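Local atomic coordinates of holo-[acyl-carrier-protein] synthase (Neisseria meningitidis FAM18, PDB entry 5SUV), a protein that belongs to the 4'-phosphopantetheinyl transferase superfamily, assembles from three chains and holds coenzyme A in pockets that residues of two subunits can line. Residues L38-A43 and V47-K52. Sequence-based numbering, arbitrary orientation.
With COA (coenzyme A), chain F.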
ATOM      1  N   LEU A  38     -28.298   3.575   1.959  1.00 64.09           N
ATOM      2  CA  LEU A  38     -29.481   2.864   2.424  1.00 62.61           C
ATOM      3  C   LEU A  38     -29.129   1.757   3.407  1.00 61.40           C
ATOM      4  O   LEU A  38     -29.918   1.481   4.317  1.00 60.85           O
ATOM      5  CB  LEU A  38     -30.244   2.287   1.230  1.00 69.67           C
ATOM      6  CG  LEU A  38     -30.843   3.321   0.273  1.00 74.77           C
ATOM      7  CD1 LEU A  38     -31.400   2.641  -0.969  1.00 91.65           C
ATOM      8  CD2 LEU A  38     -31.926   4.132   0.966  1.00 64.97           C
ATOM      9  N   GLU A  39     -27.963   1.126   3.248  1.00 58.49           N
ATOM     10  CA  GLU A  39     -27.530   0.057   4.138  1.00 76.41           C
ATOM     11  C   GLU A  39     -26.665   0.556   5.289  1.00 73.81           C
ATOM     12  O   GLU A  39     -26.357  -0.226   6.195  1.00 72.11           O
ATOM     13  CB  GLU A  39     -26.752  -1.010   3.356  1.00 82.75           C
ATOM     14  CG  GLU A  39     -25.422  -0.526   2.795  1.00 88.89           C
ATOM     15  CD  GLU A  39     -24.598  -1.639   2.172  1.00 86.77           C
ATOM     16  OE1 GLU A  39     -25.043  -2.806   2.212  1.00 92.70           O
ATOM     17  OE2 GLU A  39     -23.501  -1.345   1.646  1.00 73.85           O
ATOM     18  N   PHE A  40     -26.258   1.824   5.272  1.00 66.03           N
ATOM     19  CA  PHE A  40     -25.435   2.351   6.359  1.00 65.31           C
ATOM     20  C   PHE A  40     -26.094   2.190   7.723  1.00 76.90           C
ATOM     21  O   PHE A  40     -25.398   1.780   8.670  1.00 58.31           O
ATOM     22  CB  PHE A  40     -25.104   3.820   6.070  1.00 53.53           C
ATOM     23  CG  PHE A  40     -24.211   4.469   7.091  1.00 52.10           C
ATOM     24  CD1 PHE A  40     -23.005   3.897   7.445  1.00 56.97           C
ATOM     25  CD2 PHE A  40     -24.563   5.684   7.655  1.00 52.97           C
ATOM     26  CE1 PHE A  40     -22.173   4.512   8.371  1.00 56.18           C
ATOM     27  CE2 PHE A  40     -23.740   6.304   8.574  1.00 61.25           C
ATOM     28  CZ  PHE A  40     -22.539   5.717   8.930  1.00 61.31           C
ATOM     29  N   PRO A  41     -27.389   2.466   7.902  1.00 78.51           N
ATOM     30  CA  PRO A  41     -27.995   2.276   9.231  1.00 75.53           C
ATOM     31  C   PRO A  41     -27.819   0.874   9.794  1.00 71.08           C
ATOM     32  O   PRO A  41     -27.995   0.688  11.004  1.00 73.65           O
ATOM     33  CB  PRO A  41     -29.478   2.604   8.994  1.00 68.17           C
ATOM     34  CG  PRO A  41     -29.487   3.486   7.798  1.00 63.82           C
ATOM     35  CD  PRO A  41     -28.355   3.002   6.930  1.00 67.97           C
ATOM     36  N   GLN A  42     -27.470  -0.115   8.970  1.00 67.09           N
ATOM     37  CA  GLN A  42     -27.276  -1.482   9.435  1.00 66.93           C
ATOM     38  C   GLN A  42     -25.813  -1.838   9.659  1.00 77.58           C
ATOM     39  O   GLN A  42     -25.521  -2.969  10.063  1.00 74.15           O
ATOM     40  CB  GLN A  42     -27.894  -2.464   8.438  1.00 69.58           C
ATOM     41  CG  GLN A  42     -29.421  -2.401   8.403  1.00 75.02           C
ATOM     42  CD  GLN A  42     -30.025  -3.343   7.384  1.00 92.25           C
ATOM     43  OE1 GLN A  42     -29.515  -3.479   6.270  1.00 93.52           O
ATOM     44  NE2 GLN A  42     -31.120  -4.002   7.760  1.00102.00           N
ATOM     45  N   ALA A  43     -24.890  -0.914   9.415  1.00 80.52           N
ATOM     46  CA  ALA A  43     -23.481  -1.210   9.619  1.00 83.01           C
ATOM     47  C   ALA A  43     -23.206  -1.440  11.099  1.00 78.44           C
ATOM     48  O   ALA A  43     -23.620  -0.646  11.949  1.00 85.37           O
ATOM     49  CB  ALA A  43     -22.618  -0.069   9.086  1.00 83.02           C
ATOM     50  N   VAL A  47     -18.475   4.020  12.143  1.00 55.22           N
ATOM     51  CA  VAL A  47     -17.274   4.824  11.943  1.00 56.62           C
ATOM     52  C   VAL A  47     -16.273   4.067  11.073  1.00 51.15           C
ATOM     53  O   VAL A  47     -15.703   4.623  10.124  1.00 41.40           O
ATOM     54  CB  VAL A  47     -16.664   5.223  13.298  1.00 53.77           C
ATOM     55  CG1 VAL A  47     -15.417   6.055  13.094  1.00 45.66           C
ATOM     56  CG2 VAL A  47     -17.679   5.997  14.135  1.00 54.35           C
ATOM     57  N   ASN A  48     -16.058   2.783  11.375  1.00 49.96           N
ATOM     58  CA  ASN A  48     -15.182   1.947  10.560  1.00 51.27           C
ATOM     59  C   ASN A  48     -15.739   1.786   9.149  1.00 54.31           C
ATOM     60  O   ASN A  48     -14.981   1.712   8.174  1.00 45.88           O
ATOM     61  CB  ASN A  48     -15.007   0.583  11.238  1.00 52.35           C
ATOM     62  CG  ASN A  48     -14.063  -0.341  10.483  1.00 55.83           C
ATOM     63  OD1 ASN A  48     -14.475  -1.050   9.562  1.00 61.48           O
ATOM     64  ND2 ASN A  48     -12.790  -0.353  10.888  1.00 58.17           N
ATOM     65  N   TYR A  49     -17.064   1.726   9.027  1.00 59.09           N
ATOM     66  CA  TYR A  49     -17.698   1.638   7.717  1.00 43.54           C
ATOM     67  C   TYR A  49     -17.395   2.875   6.881  1.00 40.72           C
ATOM     68  O   TYR A  49     -16.895   2.767   5.757  1.00 41.10           O
ATOM     69  CB  TYR A  49     -19.204   1.454   7.907  1.00 46.14           C
ATOM     70  CG  TYR A  49     -19.996   1.287   6.630  1.00 55.12           C
ATOM     71  CD1 TYR A  49     -20.420   2.395   5.905  1.00 54.58           C
ATOM     72  CD2 TYR A  49     -20.338   0.027   6.162  1.00 46.37           C
ATOM     73  CE1 TYR A  49     -21.150   2.253   4.743  1.00 61.56           C
ATOM     74  CE2 TYR A  49     -21.079  -0.125   4.996  1.00 58.36           C
ATOM     75  CZ  TYR A  49     -21.479   0.991   4.290  1.00 65.76           C
ATOM     76  OH  TYR A  49     -22.212   0.853   3.125  1.00 67.47           O
ATOM     77  N   LEU A  50     -17.685   4.064   7.419  1.00 49.83           N
ATOM     78  CA  LEU A  50     -17.389   5.296   6.690  1.00 40.32           C
ATOM     79  C   LEU A  50     -15.904   5.421   6.389  1.00 41.37           C
ATOM     80  O   LEU A  50     -15.521   5.870   5.305  1.00 36.89           O
ATOM     81  CB  LEU A  50     -17.856   6.515   7.485  1.00 40.62           C
ATOM     82  CG  LEU A  50     -19.322   6.916   7.433  1.00 66.71           C
ATOM     83  CD1 LEU A  50     -19.570   8.052   8.408  1.00 69.13           C
ATOM     84  CD2 LEU A  50     -19.701   7.329   6.029  1.00 75.35           C
ATOM     85  N   ALA A  51     -15.045   5.051   7.347  1.00 36.91           N
ATOM     86  CA  ALA A  51     -13.609   5.193   7.141  1.00 38.74           C
ATOM     87  C   ALA A  51     -13.135   4.356   5.959  1.00 32.94           C
ATOM     88  O   ALA A  51     -12.361   4.828   5.125  1.00 31.74           O
ATOM     89  CB  ALA A  51     -12.858   4.795   8.415  1.00 42.60           C
ATOM     90  N   LYS A  52     -13.574   3.098   5.887  1.00 36.02           N
ATOM     91  CA  LYS A  52     -13.156   2.214   4.799  1.00 36.00           C
ATOM     92  C   LYS A  52     -13.649   2.729   3.453  1.00 37.71           C
ATOM     93  O   LYS A  52     -12.903   2.728   2.464  1.00 34.15           O
ATOM     94  CB  LYS A  52     -13.678   0.796   5.039  1.00 41.96           C
ATOM     95  CG  LYS A  52     -12.913   0.037   6.134  1.00 47.99           C
ATOM     96  CD  LYS A  52     -13.357  -1.408   6.263  1.00 59.86           C
ATOM     97  CE  LYS A  52     -12.559  -2.125   7.356  1.00 71.97           C
ATOM     98  NZ  LYS A  52     -13.063  -3.497   7.621  1.00 91.27           N
TER
HETATM   99  N1A COA F1000     -10.055 -11.583   0.208  1.00 48.17           N
HETATM  100  C2A COA F1000      -9.551 -10.343   0.208  1.00 39.30           C
HETATM  101  N3A COA F1000      -9.760  -9.408   1.094  1.00 56.54           N
HETATM  102  C4A COA F1000     -10.623  -9.765   2.153  1.00 59.49           C
HETATM  103  C5A COA F1000     -11.256 -11.037   2.283  1.00 53.63           C
HETATM  104  C6A COA F1000     -10.919 -11.912   1.260  1.00 49.43           C
HETATM  105  N6A COA F1000     -11.429 -13.119   1.271  1.00 46.22           N
HETATM  106  N7A COA F1000     -11.972 -11.122   3.320  1.00 52.26           N
HETATM  107  C8A COA F1000     -11.852  -9.939   3.859  1.00 54.45           C
HETATM  108  N9A COA F1000     -11.044  -9.088   3.199  1.00 53.20           N
HETATM  109  C1B COA F1000     -10.742  -7.748   3.535  1.00 63.29           C
HETATM  110  C2B COA F1000     -12.092  -6.877   3.667  1.00 76.52           C
HETATM  111  O2B COA F1000     -12.033  -5.676   2.991  1.00 70.54           O
HETATM  112  C3B COA F1000     -12.052  -6.626   5.172  1.00 80.21           C
HETATM  113  O3B COA F1000     -12.562  -5.446   5.541  1.00 75.68           O
HETATM  114  P3B COA F1000     -14.236  -5.168   4.988  1.00 53.58           P
HETATM  115  O7A COA F1000     -14.513  -4.249   6.007  1.00 58.37           O
HETATM  116  O8A COA F1000     -14.040  -4.624   3.632  1.00 58.28           O
HETATM  117  O9A COA F1000     -14.752  -6.539   5.070  1.00 56.57           O
HETATM  118  C4B COA F1000     -10.518  -6.624   5.358  1.00 71.94           C
HETATM  119  O4B COA F1000     -10.125  -7.784   4.730  1.00 58.24           O
HETATM  120  C5B COA F1000     -10.118  -6.653   6.794  1.00 84.54           C
HETATM  121  O5B COA F1000      -8.701  -6.455   6.811  1.00 90.78           O
HETATM  122  P1A COA F1000      -8.006  -6.934   8.146  1.00 94.17           P
HETATM  123  O1A COA F1000      -8.573  -6.248   9.331  1.00 92.82           O
HETATM  124  O2A COA F1000      -6.553  -7.084   7.873  1.00 93.52           O
HETATM  125  O3A COA F1000      -8.672  -8.411   8.323  1.00110.37           O
HETATM  126  P2A COA F1000      -8.237  -9.196   9.566  1.00 91.08           P
HETATM  127  O4A COA F1000      -6.831  -9.133   9.800  1.00104.17           O
HETATM  128  O5A COA F1000      -9.184  -9.097  10.743  1.00 76.67           O
HETATM  129  O6A COA F1000      -8.481 -10.723   9.000  1.00 92.39           O
HETATM  130  CBP COA F1000      -8.043 -12.137   7.187  1.00 68.43           C
HETATM  131  CCP COA F1000      -7.641 -10.909   7.928  1.00 80.92           C
HETATM  132  CDP COA F1000      -9.163 -11.762   6.359  1.00 52.76           C
HETATM  133  CEP COA F1000      -6.933 -12.578   6.271  1.00 66.85           C
HETATM  134  CAP COA F1000      -8.424 -13.336   8.112  1.00 78.91           C
HETATM  135  OAP COA F1000      -8.695 -14.469   7.381  1.00 61.41           O
HETATM  136  C9P COA F1000      -7.314 -13.765   9.093  1.00 99.87           C
HETATM  137  O9P COA F1000      -6.416 -14.481   8.679  1.00115.34           O
HETATM  138  N8P COA F1000      -7.401 -13.371  10.463  1.00 90.56           N
HETATM  139  C7P COA F1000      -6.360 -13.746  11.482  1.00 78.38           C
HETATM  140  C6P COA F1000      -5.718 -15.091  11.207  1.00 76.77           C
HETATM  141  C5P COA F1000      -5.467 -15.845  12.502  1.00 75.40           C
HETATM  142  O5P COA F1000      -5.717 -17.001  12.595  1.00 72.71           O
HETATM  143  N4P COA F1000      -4.912 -15.181  13.592  1.00 75.33           N
HETATM  144  C3P COA F1000      -4.680 -15.912  14.837  1.00 69.23           C
HETATM  145  C2P COA F1000      -3.310 -16.535  14.888  1.00 68.62           C
HETATM  146  S1P COA F1000      -3.370 -18.357  14.620  1.00 81.56           S
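Tyr49 reaches across from helix 46-63 to Glu39, Phe40 and Ala43, and illustrates how one long aromatic side chain can bind two consecutive helices and the turn between them. Its CB points toward residues 38-43, and with CG anti to the backbone N (chi1 -178°) the ring continues to them and carries the hydroxyl to Glu39. There Tyr49 OH donates a hydrogen bond of 2.9 Å to Glu39 OE2. The carboxylate oxygen lies near the plane of the ring, at its edge, yet the carboxylate and ring planes stand almost perpendicular; the hydroxyl meets OE2 on its anti side, 32° out of the carboxylate plane. Arg53 makes a cation-pi contact with the same ring and a long, weak ion pair with Glu39. Nearer the helix, Ala43 CB rests 3.7 Å from Tyr49 CD2, and Phe40 CD1 comes within 3.4 Å of Tyr49 CD1. The Phe40 and Tyr49 rings are inclined to each other by 40°, their centroids 5.4 Å apart. In the alpha+beta fold of the 4'-phosphopantetheinyl transferase superfamily, this contact joins the successive helices 34-39 and 46-63 through the short 3-10 segment 40-42 and the loop after it, where Ala43 N bonds to Phe40 O. One residue on, buried Leu50 sets its CG 3.7 Å from Phe40 CZ, while Ala28 touches both side chains and Leu32 adds to the same apolar cluster. The extended chain of Lys52 runs to the coenzyme A pocket, where NZ lies at hydrogen-bonding distance from O3B of the ligand, although its modelled position is somewhat doubtful.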